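Side-chain contact in petrobactin-binding protein YclQ (Bacillus subtilis subsp. subtilis str. 168, PDB 3GFV), which selectively binds iron-free and ferric petrobactin and the precursor 3,4-dihydroxybenzoic acid, serving the YclNOPQ ABC transporter that takes up ferric petrobactin: residues Pro204-Ile209 and Tyr220-Lys225. Sequence-based numbering, arbitrary orientation.
Sequences PADQNI and YEYISK
The hydroxyl of Tyr-222 donates a short hydrogen bond, 2.6 Å from OH to OD2 of Asp-206, and so ties helix 220-226 to the loop that follows strand 203-204 in this periplasmic binding protein fold. OD2 lies at the ring edge, near the ring plane, and is met on its anti side, 22° out of the carboxylate plane; carboxylate and ring are turned 35° against each other. The other carboxylate oxygen is used within the loop: OD1 of Asp-206 accepts from the backbone N of Asn-208 at 2.9 Å, from above the carboxylate plane, which defines an Asx turn, superposed on a type I beta turn from Asp-206 to Ile-209. Gripped at both oxygens, the carboxylate is probably limited in its rotation. No CA atoms of the two segments come closer than 10.1 Å (Asp-206 to Lys-225), a distance the long tyrosine bridges: with CG anti to the backbone N (chi1 172°) it extends from the helix and its hydroxyl end reaches the loop. Leu-175 and Ala-186, on neighbouring sheet strands, touch both Tyr-222 and Ile-209. Beside the hydrogen bond, CG1 and CD1 of buried Ile-209 lie in van der Waals contact with Tyr-222 OH, at 3.5 Å and 3.6 Å.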
ATOM      1  N   PRO A 204     -10.144   3.989  16.538  1.00 22.26           N
ATOM      2  CA  PRO A 204      -9.322   5.195  16.405  1.00 22.04           C
ATOM      3  C   PRO A 204      -9.243   5.925  17.733  1.00 22.87           C
ATOM      4  O   PRO A 204     -10.270   6.097  18.402  1.00 23.37           O
ATOM      5  CB  PRO A 204     -10.095   6.051  15.395  1.00 25.67           C
ATOM      6  CG  PRO A 204     -11.118   5.152  14.784  1.00 32.59           C
ATOM      7  CD  PRO A 204     -11.408   4.088  15.788  1.00 28.29           C
ATOM      8  N   ALA A 205      -8.043   6.330  18.131  1.00 20.91           N
ATOM      9  CA  ALA A 205      -7.874   7.188  19.294  1.00 19.78           C
ATOM     10  C   ALA A 205      -8.444   8.589  19.040  1.00 22.72           C
ATOM     11  O   ALA A 205      -8.827   9.297  19.975  1.00 23.14           O
ATOM     12  CB  ALA A 205      -6.383   7.273  19.694  1.00 21.46           C
ATOM     13  N   ASP A 206      -8.485   8.985  17.779  1.00 24.06           N
ATOM     14  CA  ASP A 206      -9.080  10.250  17.375  1.00 26.19           C
ATOM     15  C   ASP A 206      -9.876  10.047  16.097  1.00 27.77           C
ATOM     16  O   ASP A 206      -9.296   9.953  15.022  1.00 21.67           O
ATOM     17  CB  ASP A 206      -7.977  11.306  17.162  1.00 24.59           C
ATOM     18  CG  ASP A 206      -8.527  12.670  16.836  1.00 31.34           C
ATOM     19  OD1 ASP A 206      -9.754  12.799  16.618  1.00 31.59           O
ATOM     20  OD2 ASP A 206      -7.719  13.628  16.783  1.00 28.45           O
ATOM     21  N   GLN A 207     -11.203   9.997  16.228  1.00 32.61           N
ATOM     22  CA  GLN A 207     -12.118   9.766  15.108  1.00 40.38           C
ATOM     23  C   GLN A 207     -12.105  10.894  14.089  1.00 35.97           C
ATOM     24  O   GLN A 207     -12.537  10.710  12.949  1.00 41.15           O
ATOM     25  CB  GLN A 207     -13.553   9.633  15.636  1.00 50.58           C
ATOM     26  CG  GLN A 207     -13.803   8.405  16.479  1.00 63.27           C
ATOM     27  CD  GLN A 207     -14.038   7.172  15.635  1.00 74.15           C
ATOM     28  OE1 GLN A 207     -13.882   7.202  14.410  1.00 78.00           O
ATOM     29  NE2 GLN A 207     -14.419   6.075  16.283  1.00 75.97           N
ATOM     30  N   ASN A 208     -11.605  12.053  14.506  1.00 30.85           N
ATOM     31  CA  ASN A 208     -11.807  13.286  13.753  1.00 35.59           C
ATOM     32  C   ASN A 208     -10.626  13.776  12.923  1.00 31.93           C
ATOM     33  O   ASN A 208     -10.632  14.904  12.436  1.00 33.77           O
ATOM     34  CB  ASN A 208     -12.287  14.386  14.693  1.00 37.05           C
ATOM     35  CG  ASN A 208     -13.583  14.017  15.389  1.00 40.13           C
ATOM     36  OD1 ASN A 208     -13.709  14.147  16.609  1.00 44.80           O
ATOM     37  ND2 ASN A 208     -14.545  13.525  14.617  1.00 41.26           N
ATOM     38  N   ILE A 209      -9.618  12.935  12.766  1.00 26.79           N
ATOM     39  CA  ILE A 209      -8.497  13.267  11.896  1.00 21.59           C
ATOM     40  C   ILE A 209      -9.013  13.416  10.464  1.00 27.60           C
ATOM     41  O   ILE A 209      -9.671  12.519   9.932  1.00 29.44           O
ATOM     42  CB  ILE A 209      -7.438  12.159  11.930  1.00 25.86           C
ATOM     43  CG1 ILE A 209      -6.905  11.999  13.363  1.00 26.38           C
ATOM     44  CG2 ILE A 209      -6.314  12.475  10.954  1.00 26.59           C
ATOM     45  CD1 ILE A 209      -6.094  10.729  13.592  1.00 24.20           C
ATOM     46  N   TYR A 220       3.913  17.042  18.854  1.00 36.45           N
ATOM     47  CA  TYR A 220       4.099  16.044  19.903  1.00 37.21           C
ATOM     48  C   TYR A 220       2.996  16.165  20.944  1.00 40.85           C
ATOM     49  O   TYR A 220       2.506  15.156  21.472  1.00 37.50           O
ATOM     50  CB  TYR A 220       5.472  16.190  20.574  1.00 49.60           C
ATOM     51  CG  TYR A 220       6.640  15.831  19.677  1.00 60.49           C
ATOM     52  CD1 TYR A 220       7.640  14.965  20.109  1.00 62.19           C
ATOM     53  CD2 TYR A 220       6.741  16.354  18.393  1.00 67.90           C
ATOM     54  CE1 TYR A 220       8.711  14.639  19.288  1.00 62.94           C
ATOM     55  CE2 TYR A 220       7.802  16.033  17.566  1.00 70.46           C
ATOM     56  CZ  TYR A 220       8.786  15.177  18.018  1.00 67.51           C
ATOM     57  OH  TYR A 220       9.838  14.861  17.182  1.00 68.45           O
ATOM     58  N   GLU A 221       2.602  17.405  21.238  1.00 29.96           N
ATOM     59  CA  GLU A 221       1.543  17.655  22.200  1.00 34.89           C
ATOM     60  C   GLU A 221       0.249  16.975  21.774  1.00 26.00           C
ATOM     61  O   GLU A 221      -0.573  16.627  22.616  1.00 25.90           O
ATOM     62  CB  GLU A 221       1.286  19.150  22.371  1.00 39.34           C
ATOM     63  CG  GLU A 221       2.361  19.898  23.148  1.00 49.96           C
ATOM     64  CD  GLU A 221       3.470  20.440  22.254  1.00 56.12           C
ATOM     65  OE1 GLU A 221       3.637  19.920  21.120  1.00 44.17           O
ATOM     66  OE2 GLU A 221       4.168  21.395  22.688  1.00 57.40           O
ATOM     67  N   TYR A 222       0.059  16.827  20.465  1.00 25.28           N
ATOM     68  CA  TYR A 222      -1.110  16.125  19.954  1.00 21.13           C
ATOM     69  C   TYR A 222      -1.085  14.639  20.345  1.00 18.97           C
ATOM     70  O   TYR A 222      -2.103  14.074  20.704  1.00 23.01           O
ATOM     71  CB  TYR A 222      -1.176  16.225  18.423  1.00 22.54           C
ATOM     72  CG  TYR A 222      -2.251  15.356  17.846  1.00 21.80           C
ATOM     73  CD1 TYR A 222      -3.576  15.777  17.843  1.00 22.78           C
ATOM     74  CD2 TYR A 222      -1.962  14.094  17.311  1.00 19.47           C
ATOM     75  CE1 TYR A 222      -4.587  14.970  17.326  1.00 24.92           C
ATOM     76  CE2 TYR A 222      -2.961  13.292  16.797  1.00 21.75           C
ATOM     77  CZ  TYR A 222      -4.263  13.725  16.795  1.00 21.46           C
ATOM     78  OH  TYR A 222      -5.247  12.899  16.282  1.00 25.21           O
ATOM     79  N   ILE A 223       0.086  14.018  20.281  1.00 18.34           N
ATOM     80  CA  ILE A 223       0.197  12.609  20.675  1.00 22.93           C
ATOM     81  C   ILE A 223      -0.141  12.453  22.166  1.00 23.37           C
ATOM     82  O   ILE A 223      -0.881  11.554  22.563  1.00 20.46           O
ATOM     83  CB  ILE A 223       1.594  12.066  20.364  1.00 23.48           C
ATOM     84  CG1 ILE A 223       1.814  12.054  18.845  1.00 23.88           C
ATOM     85  CG2 ILE A 223       1.764  10.652  20.901  1.00 23.26           C
ATOM     86  CD1 ILE A 223       3.233  11.724  18.456  1.00 26.38           C
ATOM     87  N   SER A 224       0.387  13.362  22.972  1.00 21.22           N
ATOM     88  CA  SER A 224       0.148  13.379  24.408  1.00 19.52           C
ATOM     89  C   SER A 224      -1.332  13.592  24.700  1.00 23.62           C
ATOM     90  O   SER A 224      -1.947  12.888  25.518  1.00 22.63           O
ATOM     91  CB  SER A 224       0.993  14.489  25.042  1.00 22.78           C
ATOM     92  OG  SER A 224       0.668  14.649  26.413  1.00 27.46           O
ATOM     93  N   LYS A 225      -1.942  14.568  24.047  1.00 21.63           N
ATOM     94  CA  LYS A 225      -3.346  14.798  24.369  1.00 29.49           C
ATOM     95  C   LYS A 225      -4.260  13.677  23.886  1.00 23.49           C
ATOM     96  O   LYS A 225      -5.306  13.424  24.467  1.00 26.84           O
ATOM     97  CB  LYS A 225      -3.829  16.175  23.917  1.00 38.05           C
ATOM     98  CG  LYS A 225      -4.363  16.257  22.545  1.00 35.81           C
ATOM     99  CD  LYS A 225      -5.301  17.445  22.437  1.00 37.44           C
ATOM    100  CE  LYS A 225      -5.692  17.706  21.001  1.00 49.97           C
ATOM    101  NZ  LYS A 225      -6.608  18.879  20.877  1.00 57.41           N
TER